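Local coordinates for suppressor protein MPT5 (Saccharomyces cerevisiae, PDB 5BZ1), which binds the 3'-UTRs of target mRNAs through its Pumilio-repeat domain, the part described here in complex with RNA, and regulates gene expression post-transcriptionally, at residues Asp43-Tyr46 against Glu47-Pro51; Asn359-Ser362 against Leu363-Asn367. All blocks are in the same frame, centred on the assembly; numbering follows the deposited sequence.

Contact 1. Residues Asp43-Tyr46 against Glu47-Pro51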
loop_
_atom_site.group_PDB
_atom_site.type_symbol
_atom_site.label_atom_id
_atom_site.label_comp_id
_atom_site.label_asym_id
_atom_site.label_seq_id
_atom_site.Cartn_x
_atom_site.Cartn_y
_atom_site.Cartn_z
ATOM N N ASP A 43 -24.523 14.338 -28.860
ATOM C CA ASP A 43 -23.917 14.327 -30.183
ATOM C C ASP A 43 -23.570 15.732 -30.687
ATOM O O ASP A 43 -22.498 15.943 -31.253
ATOM C CB ASP A 43 -24.834 13.607 -31.177
ATOM C CG ASP A 43 -25.035 12.142 -30.829
ATOM O OD1 ASP A 43 -24.192 11.585 -30.097
ATOM O OD2 ASP A 43 -26.033 11.550 -31.292
ATOM N N LEU A 44 -24.474 16.687 -30.482
ATOM C CA LEU A 44 -24.235 18.071 -30.892
ATOM C C LEU A 44 -23.049 18.671 -30.131
ATOM O O LEU A 44 -22.139 19.257 -30.723
ATOM C CB LEU A 44 -25.492 18.921 -30.671
ATOM C CG LEU A 44 -26.668 18.690 -31.625
ATOM C CD1 LEU A 44 -27.954 19.304 -31.086
ATOM C CD2 LEU A 44 -26.361 19.260 -32.995
ATOM N N MET A 45 -23.075 18.504 -28.814
ATOM C CA MET A 45 -22.029 18.981 -27.918
ATOM C C MET A 45 -20.666 18.406 -28.297
ATOM O O MET A 45 -19.669 19.131 -28.368
ATOM C CB MET A 45 -22.390 18.551 -26.498
ATOM C CG MET A 45 -21.472 18.990 -25.401
ATOM S SD MET A 45 -21.921 18.084 -23.908
ATOM C CE MET A 45 -23.695 18.342 -23.854
ATOM N N TYR A 46 -20.644 17.099 -28.546
ATOM C CA TYR A 46 -19.412 16.359 -28.794
ATOM C C TYR A 46 -18.609 16.925 -29.959
ATOM O O TYR A 46 -17.407 17.160 -29.835
ATOM C CB TYR A 46 -19.730 14.883 -29.055
ATOM C CG TYR A 46 -18.511 13.993 -29.107
ATOM C CD1 TYR A 46 -18.017 13.399 -27.955
ATOM C CD2 TYR A 46 -17.854 13.744 -30.305
ATOM C CE1 TYR A 46 -16.906 12.589 -27.990
ATOM C CE2 TYR A 46 -16.736 12.934 -30.352
ATOM C CZ TYR A 46 -16.269 12.360 -29.188
ATOM O OH TYR A 46 -15.157 11.551 -29.217
ATOM N N GLU A 47 -19.275 17.139 -31.090
ATOM C CA GLU A 47 -18.599 17.607 -32.296
ATOM C C GLU A 47 -17.982 18.993 -32.127
ATOM O O GLU A 47 -16.963 19.305 -32.748
ATOM C CB GLU A 47 -19.562 17.596 -33.486
ATOM C CG GLU A 47 -20.005 16.203 -33.899
ATOM C CD GLU A 47 -18.839 15.315 -34.289
ATOM O OE1 GLU A 47 -17.890 15.820 -34.925
ATOM O OE2 GLU A 47 -18.869 14.113 -33.954
ATOM N N GLN A 48 -18.594 19.814 -31.279
ATOM C CA GLN A 48 -18.115 21.177 -31.062
ATOM C C GLN A 48 -17.013 21.279 -30.006
ATOM O O GLN A 48 -16.167 22.168 -30.074
ATOM C CB GLN A 48 -19.278 22.114 -30.711
ATOM C CG GLN A 48 -20.244 22.390 -31.876
ATOM C CD GLN A 48 -21.270 23.465 -31.546
ATOM O OE1 GLN A 48 -21.104 24.229 -30.593
ATOM N NE2 GLN A 48 -22.335 23.528 -32.337
ATOM N N ILE A 49 -17.014 20.370 -29.036
ATOM C CA ILE A 49 -16.061 20.465 -27.930
ATOM C C ILE A 49 -14.840 19.552 -28.090
ATOM O O ILE A 49 -13.861 19.695 -27.358
ATOM C CB ILE A 49 -16.732 20.195 -26.561
ATOM C CG1 ILE A 49 -17.082 18.713 -26.406
ATOM C CG2 ILE A 49 -17.967 21.081 -26.381
ATOM C CD1 ILE A 49 -17.693 18.372 -25.059
ATOM N N LYS A 50 -14.896 18.624 -29.043
ATOM C CA LYS A 50 -13.794 17.675 -29.248
ATOM C C LYS A 50 -12.389 18.271 -29.499
ATOM O O LYS A 50 -11.396 17.668 -29.092
ATOM C CB LYS A 50 -14.152 16.596 -30.286
ATOM C CG LYS A 50 -14.508 17.092 -31.680
ATOM C CD LYS A 50 -14.824 15.917 -32.597
ATOM C CE LYS A 50 -14.881 16.349 -34.055
ATOM N NZ LYS A 50 -15.215 15.212 -34.957
ATOM N N PRO A 51 -12.291 19.451 -30.151
ATOM C CA PRO A 51 -10.934 20.006 -30.237
ATOM C C PRO A 51 -10.438 20.528 -28.890
ATOM O O PRO A 51 -9.251 20.835 -28.768
ATOM C CB PRO A 51 -11.095 21.190 -31.203
ATOM C CG PRO A 51 -12.363 20.919 -31.957
ATOM C CD PRO A 51 -13.246 20.205 -30.987
#
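Met45 and Ile49 meet one turn apart near the C-terminal end of helix 38-49, where Pumilio repeat 1 of the all-helical PUF scaffold passes into repeat 2. The apolar part of the contact is small: CG of Met45 lies 3.8 Å from CD1 of Ile49, the two chains passing at a slant. With CG1 of Ile49 set between its backbone N and carbonyl carbon (chi1 72°), both of its branches come close to the Met45 carbonyl. Met45 and Ile49 also pack on Leu69 of helix 62-69 and on Tyr15. Shortening Ile49 to an alanine is likely to open a gap beside Met45 CG and leave Leu69 and Tyr15 less well covered. Among the backbone bonds between the two segments, Ile49 N to Met45 O, at 3.0 Å, is the one that is not weak; Glu47 N to Asp43 O is weak at 3.4 Å, and so is the bond from Lys50 N to Tyr46 O. The aromatic part falls to Tyr46, whose ring packs edge-to-face with Phe53 and whose OH is hydrogen-bonded to Gln77 O. The Lys50 chain runs at about a right angle to the Tyr46 side chain, its CD 4.2 Å from Tyr46 CE2. The extended lysine chain ends in a salt bridge, NZ reaching Glu47 OE1 at 2.7 Å on the syn side, 23° out of the carboxylate plane.

Contact 2. Residues Asn359-Ser362 against Leu363-Asn367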
loop_
_atom_site.group_PDB
_atom_site.type_symbol
_atom_site.label_atom_id
_atom_site.label_comp_id
_atom_site.label_asym_id
_atom_site.label_seq_id
_atom_site.Cartn_x
_atom_site.Cartn_y
_atom_site.Cartn_z
ATOM N N ASN A 359 11.329 -28.404 23.259
ATOM C CA ASN A 359 12.171 -28.554 24.441
ATOM C C ASN A 359 13.193 -27.425 24.567
ATOM O O ASN A 359 13.408 -26.886 25.656
ATOM C CB ASN A 359 12.886 -29.905 24.413
ATOM C CG ASN A 359 13.704 -30.158 25.664
ATOM O OD1 ASN A 359 13.167 -30.552 26.700
ATOM N ND2 ASN A 359 15.012 -29.939 25.573
ATOM N N ASP A 360 13.825 -27.072 23.450
ATOM C CA ASP A 360 14.788 -25.974 23.435
ATOM C C ASP A 360 14.101 -24.634 23.705
ATOM O O ASP A 360 14.649 -23.776 24.399
ATOM C CB ASP A 360 15.536 -25.924 22.099
ATOM C CG ASP A 360 16.429 -27.133 21.880
ATOM O OD1 ASP A 360 17.182 -27.502 22.807
ATOM O OD2 ASP A 360 16.377 -27.714 20.776
ATOM N N PHE A 361 12.904 -24.459 23.153
ATOM C CA PHE A 361 12.147 -23.228 23.350
ATOM C C PHE A 361 11.772 -23.031 24.817
ATOM O O PHE A 361 11.987 -21.956 25.379
ATOM C CB PHE A 361 10.882 -23.220 22.490
ATOM C CG PHE A 361 9.982 -22.044 22.756
ATOM C CD1 PHE A 361 10.226 -20.819 22.151
ATOM C CD2 PHE A 361 8.897 -22.159 23.616
ATOM C CE1 PHE A 361 9.406 -19.731 22.398
ATOM C CE2 PHE A 361 8.074 -21.077 23.869
ATOM C CZ PHE A 361 8.327 -19.861 23.257
ATOM N N SER A 362 11.199 -24.067 25.425
ATOM C CA SER A 362 10.773 -24.005 26.820
ATOM C C SER A 362 11.929 -23.658 27.748
ATOM O O SER A 362 11.753 -22.927 28.723
ATOM C CB SER A 362 10.146 -25.333 27.252
ATOM O OG SER A 362 8.920 -25.560 26.585
ATOM N N LEU A 363 13.105 -24.188 27.437
ATOM C CA LEU A 363 14.308 -23.916 28.214
ATOM C C LEU A 363 14.725 -22.448 28.087
ATOM O O LEU A 363 14.920 -21.763 29.093
ATOM C CB LEU A 363 15.434 -24.853 27.764
ATOM C CG LEU A 363 16.850 -24.798 28.355
ATOM C CD1 LEU A 363 17.740 -23.839 27.572
ATOM C CD2 LEU A 363 16.849 -24.442 29.841
ATOM N N LYS A 364 14.858 -21.968 26.855
ATOM C CA LYS A 364 15.308 -20.600 26.612
ATOM C C LYS A 364 14.305 -19.542 27.080
ATOM O O LYS A 364 14.700 -18.495 27.598
ATOM C CB LYS A 364 15.630 -20.388 25.129
ATOM C CG LYS A 364 16.910 -21.061 24.653
ATOM C CD LYS A 364 17.174 -20.735 23.188
ATOM C CE LYS A 364 18.430 -21.425 22.672
ATOM N NZ LYS A 364 19.663 -20.913 23.324
ATOM N N ILE A 365 13.015 -19.804 26.891
ATOM C CA ILE A 365 11.995 -18.834 27.280
ATOM C C ILE A 365 11.819 -18.830 28.801
ATOM O O ILE A 365 11.557 -17.786 29.401
ATOM C CB ILE A 365 10.646 -19.065 26.541
ATOM C CG1 ILE A 365 9.857 -17.759 26.426
ATOM C CG2 ILE A 365 9.807 -20.146 27.211
ATOM C CD1 ILE A 365 10.436 -16.794 25.417
ATOM N N GLY A 366 11.998 -19.994 29.420
ATOM C CA GLY A 366 11.937 -20.107 30.866
ATOM C C GLY A 366 13.084 -19.351 31.509
ATOM O O GLY A 366 12.906 -18.671 32.523
ATOM N N ASN A 367 14.264 -19.468 30.909
ATOM C CA ASN A 367 15.442 -18.757 31.387
ATOM C C ASN A 367 15.269 -17.243 31.268
ATOM O O ASN A 367 15.670 -16.490 32.156
ATOM C CB ASN A 367 16.688 -19.224 30.628
ATOM C CG ASN A 367 17.918 -18.387 30.943
ATOM O OD1 ASN A 367 18.548 -17.823 30.046
ATOM N ND2 ASN A 367 18.256 -18.294 32.223
#
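Asn359 O accepts the N-H of Leu363 at 3.2 Å, the first of four successive i to i+4 bonds that make this part of helix 354-375, the next-to-last helix of the modelled chain and part of the Pumilio homology domain, a regular alpha-helix. Asp360 follows, its O taking Lys364 N at 3.1 Å. The first methylenes of Lys364 run past the same carbonyl, with CG 3.5 Å from Asp360 O, before the chain bends at its end and NZ forms a salt bridge with Asp303 of helix 288-307. Phe361 carries the side-chain contact. Its O receives Ile365 N at 2.8 Å, while its ring, swung anti to the backbone N (chi1 174°), lies alongside Ile365 and points the same way. Ile365 CB sits over one ring face in a CH-pi contact, 4.3 Å from the centroid and displaced toward the rim, and CG2 reaches Phe361 CE2 at 3.9 Å. Tyr331 meets the Phe361 ring edge-to-face, and Ile302 touches both Phe361 and Ile365. Ser362 closes the series: its O accepts Gly366 N at 3.0 Å, whereas its OG is hydrogen-bonded to Cys358 O, one turn earlier in the same helix. Apolar packing and a salt bridge thus act together on helix 288-307: the buried aromatic-aliphatic pair, which also meets Tyr331, packs on it, and Lys364 adds a charged tie.

How the contacts relate
Contacts 1 and 2 lie on opposite sides of the chain's centre, their centres 77 Å apart, near the two ends of the elongated repeat scaffold, and they share no helix. Each joins neighbouring turns of one helix and is partly buried: Met45, Tyr46 and Ile49 are buried and Glu47 exposed in contact 1, while Phe361 and Ile365 are buried and Asn359 and Leu363 exposed in contact 2. In 43-51 Ile49 pairs with methionine and the tyrosine ring with a lysine chain, whereas in 359-367 isoleucine lies over one face of the phenylalanine ring. Backbone bonding is mostly weak where helix 38-49 finishes but regular within helix 354-375. The salt bridge of Lys50 stays local, whereas that of Lys364 reaches helix 288-307.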